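Local coordinates for stage III sporulation protein AH (Bacillus subtilis, PDB 3TUF) that forms with SpoIIQ an intercellular channel between mother cell and forespore, acting in forespore engulfment and in the signalling that activates sigma-G-directed gene expression, at residues 94-99 / 125-130; 104-109 / 118-123; 173-178 / 191-196. All coordinates share one frame; numbering follows the deposited sequence.

Interaction 1: 94-99 / 125-130; sequences DARSKE and TALSEV
R96 reaches from helix 84-107 to lay its guanidinium against L127 and V130 of helix 114-143. The tight part of the contact lies here: L127 CD2 sits over one face of the guanidinium, 3.7 Å from R96 NE, while V130 CG1 approaches obliquely, 3.3 Å from R96 NH2. Bends in the arginine chain at chi2 (-76°) and chi3 (-117°) turn one face of the planar group toward L127. Its N-H groups are taken by acids: NE and NH2 form salt bridges with E131 and E134, farther along helix 114-143, and NH1 with E154. Three carboxylates thus hold the buried charge and fix the rotation of the group.

The E99 side is looser. E99 OE2 comes no nearer than 4.2 Å to L127 CD2, and the residue is partly exposed; its carboxylate lies close to that of E154, a like-charge approach that the nearby R96 probably eases. E129 forms a salt bridge with R100 of the second subunit. With their local axes 11.8 Å apart and inclined at 157°, the nearly antiparallel helices are bridged by long side chains, and E154, in the turn between strands 149-152 and 157-163, ties the pair to the sheet.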
# COMPACT_ATOMS: atom_id res chain seq x y z
N ASP B 94 1.51 8.66 -6.68
CA ASP B 94 0.88 9.78 -7.42
C ASP B 94 -0.22 9.30 -8.37
O ASP B 94 -1.42 9.69 -8.22
CB ASP B 94 1.94 10.58 -8.20
CG ASP B 94 2.98 11.22 -7.26
OD1 ASP B 94 2.73 11.12 -6.03
OD2 ASP B 94 4.02 11.82 -7.70
N ALA B 95 0.21 8.44 -9.31
CA ALA B 95 -0.68 7.87 -10.30
C ALA B 95 -1.89 7.14 -9.64
O ALA B 95 -3.07 7.45 -9.94
CB ALA B 95 0.09 6.95 -11.24
N ARG B 96 -1.62 6.23 -8.71
CA ARG B 96 -2.69 5.54 -8.00
C ARG B 96 -3.71 6.50 -7.38
O ARG B 96 -4.92 6.29 -7.47
CB ARG B 96 -2.11 4.63 -6.92
CG ARG B 96 -1.06 3.65 -7.42
CD ARG B 96 -1.69 2.49 -8.17
NE ARG B 96 -1.45 1.21 -7.50
CZ ARG B 96 -0.75 0.22 -8.03
NH1 ARG B 96 -0.21 0.35 -9.23
NH2 ARG B 96 -0.58 -0.91 -7.35
N SER B 97 -3.20 7.57 -6.76
CA SER B 97 -4.04 8.57 -6.07
C SER B 97 -5.05 9.16 -7.00
O SER B 97 -6.26 9.21 -6.68
CB SER B 97 -3.20 9.75 -5.64
OG SER B 97 -2.67 9.47 -4.39
N LYS B 98 -4.51 9.65 -8.12
CA LYS B 98 -5.28 10.22 -9.18
C LYS B 98 -6.30 9.22 -9.59
O LYS B 98 -7.50 9.56 -9.67
CB LYS B 98 -4.41 10.55 -10.38
CG LYS B 98 -3.90 11.97 -10.35
CD LYS B 98 -2.67 12.21 -11.33
CE LYS B 98 -1.28 12.01 -10.63
NZ LYS B 98 -0.15 11.68 -11.58
N GLU B 99 -5.85 8.00 -9.87
CA GLU B 99 -6.78 6.92 -10.16
C GLU B 99 -7.98 6.83 -9.18
O GLU B 99 -9.14 6.93 -9.63
CB GLU B 99 -6.07 5.62 -10.16
CG GLU B 99 -5.71 5.15 -11.49
CD GLU B 99 -5.85 3.63 -11.56
OE1 GLU B 99 -7.01 3.16 -11.75
OE2 GLU B 99 -4.83 2.91 -11.41
N THR B 125 -12.45 -1.35 -6.06
CA THR B 125 -12.13 -2.43 -5.14
C THR B 125 -10.97 -3.34 -5.65
O THR B 125 -10.15 -3.83 -4.82
CB THR B 125 -13.38 -3.19 -4.63
OG1 THR B 125 -14.16 -3.64 -5.72
CG2 THR B 125 -14.27 -2.28 -3.79
N ALA B 126 -10.85 -3.53 -6.98
CA ALA B 126 -9.76 -4.36 -7.52
C ALA B 126 -8.43 -3.70 -7.29
O ALA B 126 -7.41 -4.37 -7.01
CB ALA B 126 -9.94 -4.61 -9.01
N LEU B 127 -8.43 -2.39 -7.46
CA LEU B 127 -7.21 -1.64 -7.26
C LEU B 127 -6.66 -1.86 -5.86
O LEU B 127 -5.46 -2.10 -5.72
CB LEU B 127 -7.44 -0.15 -7.49
CG LEU B 127 -6.37 0.69 -8.20
CD1 LEU B 127 -6.42 1.97 -7.49
CD2 LEU B 127 -4.89 0.18 -8.27
N SER B 128 -7.54 -1.77 -4.83
CA SER B 128 -7.16 -2.10 -3.45
C SER B 128 -6.53 -3.43 -3.29
O SER B 128 -5.62 -3.65 -2.48
CB SER B 128 -8.39 -2.23 -2.61
OG SER B 128 -8.95 -0.96 -2.52
N GLU B 129 -7.10 -4.38 -4.00
CA GLU B 129 -6.61 -5.71 -3.89
C GLU B 129 -5.26 -5.85 -4.56
O GLU B 129 -4.36 -6.49 -3.98
CB GLU B 129 -7.67 -6.71 -4.35
CG GLU B 129 -8.88 -6.74 -3.34
CD GLU B 129 -8.44 -6.94 -1.82
OE1 GLU B 129 -7.47 -7.70 -1.57
OE2 GLU B 129 -9.05 -6.34 -0.88
N VAL B 130 -5.11 -5.21 -5.73
CA VAL B 130 -3.82 -5.02 -6.36
C VAL B 130 -2.85 -4.36 -5.36
O VAL B 130 -1.74 -4.88 -5.13
CB VAL B 130 -3.97 -4.13 -7.64
CG1 VAL B 130 -2.64 -3.37 -8.04
CG2 VAL B 130 -4.52 -4.97 -8.79

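Interaction 2: 104-109 / 118-123; sequences NAIVSS and SEAYDK
The carbonyl oxygen of N104, one turn before S108 on the helix end whose I106 and V107 pack on A120, is gripped twice: by S108 N at 2.9 Å and by S108 OG at 2.7 Å, from opposite faces of its plane. The hydroxyl, tilted 24° from that plane, comes back over the last turn of helix 84-107; the two bonds tie S108 to that turn as the chain leaves for the loop.

Across the contact the chemistry is apolar. The methyl of A120 is met by two branches at once, I106 CG2 at 3.7 Å and V107 CG2 at 3.8 Å. Because V107 CG2 stands anti to its carbonyl carbon, it also slides in over the backbone of the second helix, 3.6 Å from Y121 N, and touches Y121 CB. The small side chain of A120 lets the backbones come near, with the CA atoms of V107 and A120 6.2 Å apart. The Y121 ring extends to the second subunit, where its hydroxyl hydrogen-bonds N104 OD1 of that copy; the reciprocal bond and V107–Y121 packing join the two copies. The whole is a helical hairpin, closed near its turn where I106 and V107 pack on A120.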
# COMPACT_ATOMS: atom_id res chain seq x y z
N ASN B 104 -13.55 7.36 -7.58
CA ASN B 104 -14.47 7.87 -6.60
C ASN B 104 -15.38 8.95 -7.18
O ASN B 104 -16.55 9.08 -6.79
CB ASN B 104 -13.72 8.43 -5.42
CG ASN B 104 -14.63 8.72 -4.23
OD1 ASN B 104 -15.81 8.34 -4.17
ND2 ASN B 104 -14.06 9.40 -3.27
N ALA B 105 -14.83 9.72 -8.11
CA ALA B 105 -15.55 10.85 -8.65
C ALA B 105 -16.76 10.39 -9.47
O ALA B 105 -17.86 10.95 -9.34
CB ALA B 105 -14.61 11.71 -9.47
N ILE B 106 -16.55 9.38 -10.31
CA ILE B 106 -17.59 8.74 -11.13
C ILE B 106 -18.69 8.12 -10.25
O ILE B 106 -19.89 8.40 -10.42
CB ILE B 106 -16.96 7.65 -12.01
CG1 ILE B 106 -16.14 8.30 -13.12
CG2 ILE B 106 -18.00 6.75 -12.63
CD1 ILE B 106 -14.82 7.62 -13.37
N VAL B 107 -18.25 7.29 -9.32
CA VAL B 107 -19.14 6.59 -8.41
C VAL B 107 -20.02 7.60 -7.68
O VAL B 107 -21.21 7.37 -7.49
CB VAL B 107 -18.33 5.76 -7.41
CG1 VAL B 107 -19.14 5.42 -6.16
CG2 VAL B 107 -17.89 4.50 -8.06
N SER B 108 -19.43 8.73 -7.32
CA SER B 108 -20.14 9.70 -6.54
C SER B 108 -20.98 10.66 -7.39
O SER B 108 -21.60 11.57 -6.85
CB SER B 108 -19.14 10.47 -5.68
OG SER B 108 -18.37 9.58 -4.88
N SER B 109 -21.03 10.48 -8.70
CA SER B 109 -21.57 11.54 -9.54
C SER B 109 -23.02 11.34 -10.01
O SER B 109 -23.38 10.26 -10.47
CB SER B 109 -20.66 11.72 -10.74
OG SER B 109 -21.44 12.14 -11.84
N SER B 118 -21.17 1.15 -11.24
CA SER B 118 -20.88 -0.23 -10.91
C SER B 118 -19.48 -0.67 -11.34
O SER B 118 -18.76 -1.33 -10.57
CB SER B 118 -21.93 -1.11 -11.55
OG SER B 118 -21.71 -2.45 -11.20
N GLU B 119 -19.09 -0.29 -12.55
CA GLU B 119 -17.78 -0.61 -13.08
C GLU B 119 -16.65 0.18 -12.45
O GLU B 119 -15.58 -0.36 -12.19
CB GLU B 119 -17.75 -0.34 -14.57
CG GLU B 119 -18.62 -1.27 -15.35
CD GLU B 119 -18.88 -0.77 -16.77
OE1 GLU B 119 -18.21 0.20 -17.21
OE2 GLU B 119 -19.76 -1.35 -17.44
N ALA B 120 -16.87 1.48 -12.27
CA ALA B 120 -15.92 2.28 -11.50
C ALA B 120 -15.76 1.68 -10.09
O ALA B 120 -14.63 1.51 -9.57
CB ALA B 120 -16.40 3.66 -11.40
N TYR B 121 -16.86 1.32 -9.48
CA TYR B 121 -16.75 0.67 -8.17
C TYR B 121 -15.89 -0.63 -8.16
O TYR B 121 -15.05 -0.83 -7.27
CB TYR B 121 -18.12 0.44 -7.55
CG TYR B 121 -18.04 -0.16 -6.18
CD1 TYR B 121 -17.75 0.64 -5.09
CD2 TYR B 121 -18.21 -1.52 -5.99
CE1 TYR B 121 -17.66 0.08 -3.81
CE2 TYR B 121 -18.12 -2.09 -4.73
CZ TYR B 121 -17.85 -1.29 -3.65
OH TYR B 121 -17.76 -1.85 -2.40
N ASP B 122 -16.09 -1.48 -9.17
CA ASP B 122 -15.26 -2.68 -9.31
C ASP B 122 -13.80 -2.40 -9.54
O ASP B 122 -12.94 -3.08 -8.96
CB ASP B 122 -15.79 -3.55 -10.42
CG ASP B 122 -17.14 -4.08 -10.12
OD1 ASP B 122 -17.73 -3.64 -9.11
OD2 ASP B 122 -17.61 -4.94 -10.88
N LYS B 123 -13.50 -1.43 -10.41
CA LYS B 123 -12.12 -1.01 -10.67
C LYS B 123 -11.50 -0.53 -9.34
O LYS B 123 -10.33 -0.82 -9.04
CB LYS B 123 -12.07 0.08 -11.75
CG LYS B 123 -12.12 -0.43 -13.19
CD LYS B 123 -12.12 0.72 -14.28
CE LYS B 123 -12.68 0.28 -15.66
NZ LYS B 123 -12.91 1.48 -16.50

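Interaction 3: 173-178 / 191-196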
# COMPACT_ATOMS: atom_id res chain seq x y z
N THR B 173 12.60 -18.42 -9.72
CA THR B 173 11.49 -19.34 -9.58
C THR B 173 11.00 -19.34 -8.09
O THR B 173 9.77 -19.40 -7.76
CB THR B 173 11.90 -20.66 -10.18
OG1 THR B 173 10.72 -21.39 -10.56
CG2 THR B 173 12.76 -21.45 -9.21
N ALA B 174 11.94 -19.19 -7.17
CA ALA B 174 11.53 -19.06 -5.76
C ALA B 174 10.72 -17.75 -5.55
O ALA B 174 9.74 -17.73 -4.80
CB ALA B 174 12.73 -19.13 -4.83
N ILE B 175 11.07 -16.68 -6.26
CA ILE B 175 10.22 -15.49 -6.21
C ILE B 175 8.86 -15.71 -6.85
O ILE B 175 7.83 -15.40 -6.28
CB ILE B 175 10.92 -14.34 -6.81
CG1 ILE B 175 12.07 -13.96 -5.86
CG2 ILE B 175 9.90 -13.15 -7.15
CD1 ILE B 175 12.90 -12.77 -6.38
N ILE B 176 8.83 -16.29 -8.04
CA ILE B 176 7.55 -16.54 -8.72
C ILE B 176 6.68 -17.47 -7.90
O ILE B 176 5.45 -17.41 -7.95
CB ILE B 176 7.74 -17.07 -10.16
CG1 ILE B 176 8.31 -15.99 -11.04
CG2 ILE B 176 6.39 -17.55 -10.75
CD1 ILE B 176 8.87 -16.59 -12.38
N ASP B 177 7.32 -18.31 -7.10
CA ASP B 177 6.50 -19.19 -6.20
C ASP B 177 5.63 -18.42 -5.18
O ASP B 177 4.50 -18.87 -4.87
CB ASP B 177 7.33 -20.32 -5.60
CG ASP B 177 7.76 -21.34 -6.66
OD1 ASP B 177 7.12 -21.33 -7.80
OD2 ASP B 177 8.73 -22.11 -6.37
N LEU B 178 6.12 -17.23 -4.76
CA LEU B 178 5.33 -16.35 -3.83
C LEU B 178 4.02 -15.81 -4.43
O LEU B 178 3.12 -15.38 -3.69
CB LEU B 178 6.18 -15.27 -3.23
CG LEU B 178 7.51 -15.82 -2.73
CD1 LEU B 178 8.47 -14.63 -2.42
CD2 LEU B 178 7.34 -16.73 -1.54
N VAL B 191 10.33 -10.99 -13.54
CA VAL B 191 11.10 -10.71 -12.35
C VAL B 191 12.43 -10.26 -12.82
O VAL B 191 13.14 -11.03 -13.49
CB VAL B 191 11.36 -11.98 -11.59
CG1 VAL B 191 12.22 -11.72 -10.33
CG2 VAL B 191 10.05 -12.57 -11.24
N THR B 192 12.79 -9.02 -12.46
CA THR B 192 14.07 -8.45 -12.87
C THR B 192 14.95 -8.29 -11.66
O THR B 192 14.47 -7.84 -10.63
CB THR B 192 13.82 -7.06 -13.42
OG1 THR B 192 12.77 -7.15 -14.39
CG2 THR B 192 15.08 -6.47 -14.03
N PHE B 193 16.23 -8.62 -11.79
CA PHE B 193 17.22 -8.47 -10.71
C PHE B 193 18.17 -7.32 -11.02
O PHE B 193 18.99 -7.42 -11.93
CB PHE B 193 18.04 -9.75 -10.54
CG PHE B 193 17.21 -10.97 -10.18
CD1 PHE B 193 16.29 -11.51 -11.09
CD2 PHE B 193 17.34 -11.56 -8.96
CE1 PHE B 193 15.49 -12.63 -10.76
CE2 PHE B 193 16.56 -12.66 -8.63
CZ PHE B 193 15.64 -13.20 -9.54
N GLU B 194 18.06 -6.24 -10.24
CA GLU B 194 18.90 -5.03 -10.36
C GLU B 194 20.18 -5.10 -9.51
O GLU B 194 20.10 -5.45 -8.33
CB GLU B 194 18.12 -3.83 -9.84
CG GLU B 194 16.92 -3.48 -10.65
CD GLU B 194 17.27 -2.58 -11.81
OE1 GLU B 194 18.44 -2.63 -12.25
OE2 GLU B 194 16.38 -1.83 -12.26
N PRO B 195 21.33 -4.70 -10.09
CA PRO B 195 22.60 -4.52 -9.33
C PRO B 195 22.40 -3.71 -8.03
O PRO B 195 21.89 -2.57 -8.09
CB PRO B 195 23.48 -3.72 -10.31
CG PRO B 195 22.48 -3.12 -11.37
CD PRO B 195 21.45 -4.21 -11.48
N SER B 196 22.79 -4.27 -6.88
CA SER B 196 22.53 -3.61 -5.56
C SER B 196 23.63 -2.62 -5.11
O SER B 196 24.14 -1.83 -5.94
CB SER B 196 22.20 -4.65 -4.44
OG SER B 196 23.38 -5.30 -3.96
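V191 of strand 188-194, outermost of the sheet within this chain, meets two successive residues of helix 169-177 with its methyls. V191 CG2 lies 3.8 Å from I176 CG1 and 4.1 Å from I175 CG2, while V191 CG1, anti to the backbone N (chi1 179°), runs up to I175 CD1 at 4.1 Å. I175 thus spans both methyls, while I176 meets CG2 alone. The far end of I175 goes on to F193, its CD1 4.2 Å from F193 CZ and oblique to the ring. An alanine in place of V191 would probably leave I175 and I176 without either methyl to pack on and open a gap between helix and strand.

Strands 157-163 and 188-194 run parallel and adjacent, with helix 169-177 in the connection between them, so the contact seals a beta-alpha-beta crossover. Kinship with ring-building domains of type III secretion and flagellar proteins is consistent with this small alpha/beta unit.

One shell out, I175 rests on V162 of the neighbouring strand, on Y146 and on I141 of helix 114-143. The ring of F193 packs against Y146, H167, K171 and A172. T192 is held by backbone bonds to I160 and V162. On its other edge the strand pairs antiparallel, through V191 and T192, with a strand of SpoIIQ; I176 packs on L80 of that chain, and D177 forms a salt bridge with its K67.

How the interactions relate
Interactions 1 and 2 join the same two helices, 84-107 and 114-143, at centres 12 Å apart, and interaction 2 is nested within the chain loop that interaction 1 closes. Chemistry changes along the hairpin: near the sheet a long arginine side chain crosses between the helices to acidic partners, whereas toward the turn apolar branches on an alanine bring the backbones close. Both are partly buried, and both touch the second copy of the protein. Interaction 3 lies on the opposite side of the chain's centre, about 12 Å from interaction 1 between nearest atoms. Wholly buried and aliphatic or aromatic, it belongs to the alpha/beta core, and its outward partner is SpoIIQ.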